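Local coordinates for protein glycoside hydrolase family 31 (Trueperella pyogenes, PDB 5I0F) that degrades the cyclic glucan cycloalternan, working as a family 31 glycoside hydrolase that passes through a covalent intermediate with its sugar substrate, at residues 289-292 against 293-296; 626-629 against 630-634; 680-684 against 685-689. All coordinates share one frame; numbering follows the deposited sequence.

Contacts 1 and 2 belong to the TIM barrel, contact 3 to the C-terminal domain. Contact 1 (289-296) is a mostly buried turn with a proline-tryptophan CH-pi contact before the first barrel strand. Contact 2 (626-634), on helix 617-646, is partly buried and richer in charge; two of its arginines reach contact 1, the centres about 12 Å apart. Contact 3 (680-689) is a loop with one apolar pair, V682 buried and A687 partly exposed, and a water-bridged turn. Contacts 2 and 3 (nearest atoms about 12 Å apart) both pack on helix 572-583. Contacts 1 and 2 carry direct backbone bonds, contact 2 with a water besides; in contact 3 a water, weak on one side, is the only polar link.

Contact 1. Residues 289-292 against 293-296; sequences EMPE and WIFG
I294 and F295 return their backbone N-H groups to the carbonyls three residues earlier. I294 N lies 3.3 Å from P291 O and F295 N 3.1 Å from E292 O; both N-H groups point almost straight at their acceptors (165°), yet both donors sit above the carbonyl planes. This successive i to i+3 spacing is the evidence for 3-10 geometry. Beyond the turn, the carboxylate of E292 makes a salt bridge through OE1 with R633 of helix 617-646.

The packing centres on W293. Its CG is set between the backbone N and the carbonyl carbon (chi1 54°), which folds the indole back over P291. P291 CG stands 3.7 Å from the centroid of the five-membered ring, 28° off the normal, a CH-pi contact over the face, and P291 CB is 3.4 Å from W293 NE1. I294 CG2 lies over the same face, also offset toward the rim. On its other branch, I294 CG1 lies over the centre of the F295 ring, and its CD1 ends 3.7 Å from M290 CB. Such a short 3-10 turn, with a proline-tryptophan CH-pi contact packed against it, here leads into strand 297-300, the first of the TIM barrel.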
# COMPACT_ATOMS: atom_id res chain seq x y z
N GLU A 289 -20.12 7.22 2.68
CA GLU A 289 -20.34 8.36 3.59
C GLU A 289 -19.55 8.14 4.90
O GLU A 289 -19.47 7.01 5.40
CB GLU A 289 -21.80 8.52 3.97
CG GLU A 289 -22.78 8.84 2.83
CD GLU A 289 -23.92 7.84 2.76
OE1 GLU A 289 -25.07 8.21 2.71
OE2 GLU A 289 -23.63 6.63 2.75
N MET A 290 -19.00 9.22 5.45
CA MET A 290 -18.19 9.15 6.68
C MET A 290 -18.68 10.17 7.69
O MET A 290 -19.26 11.17 7.32
CB MET A 290 -16.71 9.38 6.37
CG MET A 290 -16.03 8.21 5.69
SD MET A 290 -15.81 6.83 6.85
CE MET A 290 -15.66 5.45 5.76
N PRO A 291 -18.44 9.91 9.00
CA PRO A 291 -18.83 10.86 10.03
C PRO A 291 -17.88 12.07 10.06
O PRO A 291 -16.70 11.93 9.71
CB PRO A 291 -18.72 10.05 11.30
CG PRO A 291 -17.66 9.04 11.03
CD PRO A 291 -17.67 8.78 9.55
N GLU A 292 -18.38 13.21 10.50
CA GLU A 292 -17.58 14.46 10.49
C GLU A 292 -16.31 14.41 11.35
O GLU A 292 -15.34 15.11 11.06
CB GLU A 292 -18.42 15.69 10.88
CG GLU A 292 -19.10 15.67 12.26
CD GLU A 292 -18.16 15.93 13.44
OE1 GLU A 292 -17.27 16.82 13.31
OE2 GLU A 292 -18.32 15.26 14.52
N TRP A 293 -16.32 13.58 12.39
CA TRP A 293 -15.15 13.51 13.29
C TRP A 293 -13.87 12.99 12.63
O TRP A 293 -12.79 13.20 13.18
CB TRP A 293 -15.44 12.72 14.59
CG TRP A 293 -16.01 11.30 14.45
CD1 TRP A 293 -17.33 10.94 14.56
CD2 TRP A 293 -15.29 10.08 14.22
NE1 TRP A 293 -17.46 9.58 14.42
CE2 TRP A 293 -16.23 9.03 14.19
CE3 TRP A 293 -13.93 9.77 14.06
CZ2 TRP A 293 -15.87 7.69 14.01
CZ3 TRP A 293 -13.57 8.42 13.87
CH2 TRP A 293 -14.54 7.41 13.84
N ILE A 294 -13.96 12.35 11.45
CA ILE A 294 -12.73 11.97 10.74
C ILE A 294 -11.88 13.17 10.30
O ILE A 294 -10.70 13.01 10.04
CB ILE A 294 -12.95 11.00 9.55
CG1 ILE A 294 -13.72 11.64 8.41
CG2 ILE A 294 -13.62 9.71 10.03
CD1 ILE A 294 -13.50 10.99 7.07
N PHE A 295 -12.47 14.37 10.28
CA PHE A 295 -11.80 15.56 9.78
C PHE A 295 -11.06 16.40 10.81
O PHE A 295 -10.43 17.40 10.44
CB PHE A 295 -12.79 16.43 9.01
CG PHE A 295 -13.28 15.78 7.75
CD1 PHE A 295 -12.40 15.45 6.74
CD2 PHE A 295 -14.62 15.53 7.57
CE1 PHE A 295 -12.85 14.85 5.57
CE2 PHE A 295 -15.09 14.93 6.40
CZ PHE A 295 -14.20 14.59 5.41
N GLY A 296 -11.12 16.01 12.08
CA GLY A 296 -10.28 16.67 13.10
C GLY A 296 -8.86 16.10 13.10
O GLY A 296 -8.53 15.23 12.32

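Contact 2. Residues 626-629 against 630-634; sequences TRVR and EALRP
V628 and L632 stand one helical turn apart on the same flank, with V628 CG1 4.3 Å from L632 CD1, a loose apolar pair. E630 leaves in another direction. Its CG stands beside the backbone N and the chain bends at chi2 (-67°), so that CG passes 3.3 Å from T626 O while the carboxylate turns forward to R633. R633 NH2 gives a 2.8 Å salt bridge to E630 OE2, received on the syn side, with the oxygen at the edge of the guanidinium and close to its plane. R633 NH1 also pairs with E292, so the guanidinium is held between two carboxylates, and its NE donates to a water that in turn donates to R629 O at 2.9 Å.

R629 sets out with CG anti to the backbone N (chi1 -176°), then bends at chi2 and brings its buried guanidinium to the carbonyls of F295, T583, M585 and P586.

The backbone is regular at first: E630 N meets T626 O at 2.9 Å and A631 N meets R627 O at 3.0 Å. L632 N then serves V628 O at 2.9 Å and, weakly, R629 O, just before the kink at P634. Helix 617-646 comes after the last barrel strand, 587-590, and the short helix 606-613; its arginines tie it to the turn before the first strand, where the TIM barrel closes.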
# COMPACT_ATOMS: atom_id res chain seq x y z
N THR A 626 -4.24 24.03 13.97
CA THR A 626 -5.38 23.22 14.44
C THR A 626 -6.65 24.09 14.53
O THR A 626 -7.73 23.60 14.23
CB THR A 626 -5.08 22.36 15.68
OG1 THR A 626 -3.93 21.53 15.42
CG2 THR A 626 -6.21 21.41 15.98
N ARG A 627 -6.52 25.38 14.87
CA ARG A 627 -7.64 26.31 14.76
C ARG A 627 -8.11 26.41 13.30
O ARG A 627 -9.31 26.41 13.05
CB ARG A 627 -7.31 27.74 15.28
CG ARG A 627 -7.40 27.93 16.78
CD ARG A 627 -7.22 29.40 17.21
NE ARG A 627 -5.90 29.96 16.83
CZ ARG A 627 -4.82 30.07 17.63
NH1 ARG A 627 -4.84 29.70 18.92
NH2 ARG A 627 -3.69 30.59 17.14
N VAL A 628 -7.17 26.50 12.35
CA VAL A 628 -7.51 26.53 10.94
C VAL A 628 -8.24 25.23 10.54
O VAL A 628 -9.31 25.27 9.86
CB VAL A 628 -6.26 26.78 10.06
CG1 VAL A 628 -6.58 26.61 8.59
CG2 VAL A 628 -5.69 28.19 10.32
N ARG A 629 -7.71 24.10 11.00
CA ARG A 629 -8.32 22.81 10.70
C ARG A 629 -9.77 22.75 11.21
O ARG A 629 -10.68 22.31 10.48
CB ARG A 629 -7.50 21.68 11.28
CG ARG A 629 -8.03 20.28 10.94
CD ARG A 629 -7.97 20.03 9.45
NE ARG A 629 -8.34 18.66 9.09
CZ ARG A 629 -8.24 18.13 7.87
NH1 ARG A 629 -7.71 18.81 6.87
NH2 ARG A 629 -8.63 16.88 7.66
N GLU A 630 -9.99 23.25 12.43
CA GLU A 630 -11.34 23.26 13.00
C GLU A 630 -12.27 24.13 12.16
O GLU A 630 -13.38 23.70 11.85
CB GLU A 630 -11.34 23.72 14.47
CG GLU A 630 -10.65 22.73 15.42
CD GLU A 630 -11.40 21.41 15.53
OE1 GLU A 630 -12.42 21.40 16.23
OE2 GLU A 630 -10.97 20.39 14.93
N ALA A 631 -11.81 25.33 11.77
CA ALA A 631 -12.57 26.22 10.90
C ALA A 631 -12.88 25.63 9.52
O ALA A 631 -13.89 25.99 8.90
CB ALA A 631 -11.84 27.55 10.72
N LEU A 632 -12.00 24.74 9.03
CA LEU A 632 -12.22 24.04 7.77
C LEU A 632 -13.23 22.92 7.85
O LEU A 632 -13.66 22.44 6.81
CB LEU A 632 -10.92 23.43 7.23
CG LEU A 632 -9.91 24.33 6.58
CD1 LEU A 632 -8.63 23.52 6.38
CD2 LEU A 632 -10.43 24.89 5.26
N ARG A 633 -13.62 22.48 9.04
CA ARG A 633 -14.47 21.28 9.12
C ARG A 633 -15.75 21.36 8.27
O ARG A 633 -16.03 20.42 7.55
CB ARG A 633 -14.85 20.89 10.55
CG ARG A 633 -15.43 19.47 10.55
CD ARG A 633 -15.37 18.70 11.84
NE ARG A 633 -14.16 18.86 12.66
CZ ARG A 633 -13.94 18.14 13.76
NH1 ARG A 633 -14.80 17.20 14.12
NH2 ARG A 633 -12.85 18.36 14.50
N PRO A 634 -16.52 22.47 8.37
CA PRO A 634 -17.75 22.56 7.56
C PRO A 634 -17.47 22.49 6.06
O PRO A 634 -18.24 21.89 5.33
CB PRO A 634 -18.37 23.91 7.92
CG PRO A 634 -17.54 24.48 9.03
CD PRO A 634 -16.35 23.63 9.28
O HOH W 1 -11.93 19.76 10.83

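Contact 3. Residues 680-684 against 685-689; sequences NPVTA and PGATT
V682 reaches A687 across the bend of the loop, and its side chain shows how the two limbs are held together. From CA, the bond to CB already heads toward the second limb. At CB the chain forks. CG1, anti to the backbone N (chi1 178°), runs on to A687 and stops 3.8 Å from A687 CB, a methyl-to-methyl van der Waals contact. CG2, the branch beside the backbone N, does not reach residues 685-689; the side chain as a whole is packed among R577, V718, P724 and W690, which accounts for its burial. The methyl that receives CG1 also lies 3.7 Å from A684 O, so A687 CB touches both the valine and the carbonyl oxygen at the mouth of the turn.

That turn runs from A684 to A687 and is type II. The evidence is the extended psi of P685 (144°) followed by the positive phi of G686 (84°), a backbone region easily entered by a residue with no side chain. At its entrance A684 CB packs 3.8 Å from P685 CD. The mouth is wide, with A684 O 3.6 Å from A687 N, and a water bridges it: this water donates to A684 O at 2.8 Å and accepts, weakly and at 3.5 Å, from A687 N. The turn is also tied to the barrel domain, since G686 N donates to E573 and the P685 ring touches W537 and E573.

Chemically the contact is divided. One apolar methyl pair joins the two limbs, whereas the polar atoms at the mouth are linked through a water, weakly on the A687 side, which suggests that the turn probably owes its shape more to the proline and glycine torsions and outside partners than to direct bonding between its limbs.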
# COMPACT_ATOMS: atom_id res chain seq x y z
N ASN A 680 -0.82 25.14 -2.16
CA ASN A 680 0.54 24.99 -2.66
C ASN A 680 1.55 24.88 -1.52
O ASN A 680 2.18 25.89 -1.15
CB ASN A 680 0.90 26.11 -3.63
CG ASN A 680 2.21 25.85 -4.36
OD1 ASN A 680 2.77 24.74 -4.28
ND2 ASN A 680 2.72 26.86 -5.07
N PRO A 681 1.70 23.66 -0.96
CA PRO A 681 2.65 23.42 0.14
C PRO A 681 4.06 23.91 -0.13
O PRO A 681 4.55 23.82 -1.27
CB PRO A 681 2.64 21.88 0.26
CG PRO A 681 1.28 21.48 -0.22
CD PRO A 681 1.02 22.40 -1.36
N VAL A 682 4.73 24.40 0.92
CA VAL A 682 6.09 24.90 0.82
C VAL A 682 7.01 23.73 1.14
O VAL A 682 7.05 23.28 2.28
CB VAL A 682 6.32 26.07 1.79
CG1 VAL A 682 7.76 26.59 1.72
CG2 VAL A 682 5.34 27.19 1.47
N THR A 683 7.74 23.25 0.14
CA THR A 683 8.44 21.97 0.21
C THR A 683 9.96 22.05 0.13
O THR A 683 10.62 21.03 -0.10
CB THR A 683 7.95 21.04 -0.90
OG1 THR A 683 8.16 21.65 -2.17
CG2 THR A 683 6.45 20.75 -0.73
N ALA A 684 10.51 23.24 0.33
CA ALA A 684 11.95 23.41 0.33
C ALA A 684 12.42 24.14 1.61
O ALA A 684 11.78 25.11 2.02
CB ALA A 684 12.40 24.19 -0.91
N PRO A 685 13.53 23.67 2.22
CA PRO A 685 14.04 24.40 3.37
C PRO A 685 14.57 25.78 2.98
O PRO A 685 15.11 25.96 1.88
CB PRO A 685 15.19 23.52 3.88
CG PRO A 685 15.61 22.68 2.73
CD PRO A 685 14.37 22.50 1.89
N GLY A 686 14.38 26.74 3.87
CA GLY A 686 14.93 28.06 3.70
C GLY A 686 14.08 28.96 2.83
O GLY A 686 14.48 30.08 2.56
N ALA A 687 12.90 28.50 2.41
CA ALA A 687 12.06 29.34 1.53
C ALA A 687 11.43 30.50 2.30
O ALA A 687 10.82 30.28 3.34
CB ALA A 687 10.98 28.51 0.88
N THR A 688 11.61 31.73 1.80
CA THR A 688 10.93 32.92 2.35
C THR A 688 9.82 33.44 1.44
O THR A 688 8.96 34.19 1.90
CB THR A 688 11.93 34.07 2.57
OG1 THR A 688 12.56 34.37 1.32
CG2 THR A 688 12.99 33.67 3.59
N THR A 689 9.85 33.08 0.14
CA THR A 689 8.73 33.31 -0.76
C THR A 689 8.40 32.01 -1.51
O THR A 689 9.21 31.09 -1.53
CB THR A 689 8.97 34.46 -1.78
OG1 THR A 689 9.88 34.02 -2.79
CG2 THR A 689 9.54 35.71 -1.10
O HOH W 2 10.63 26.54 4.12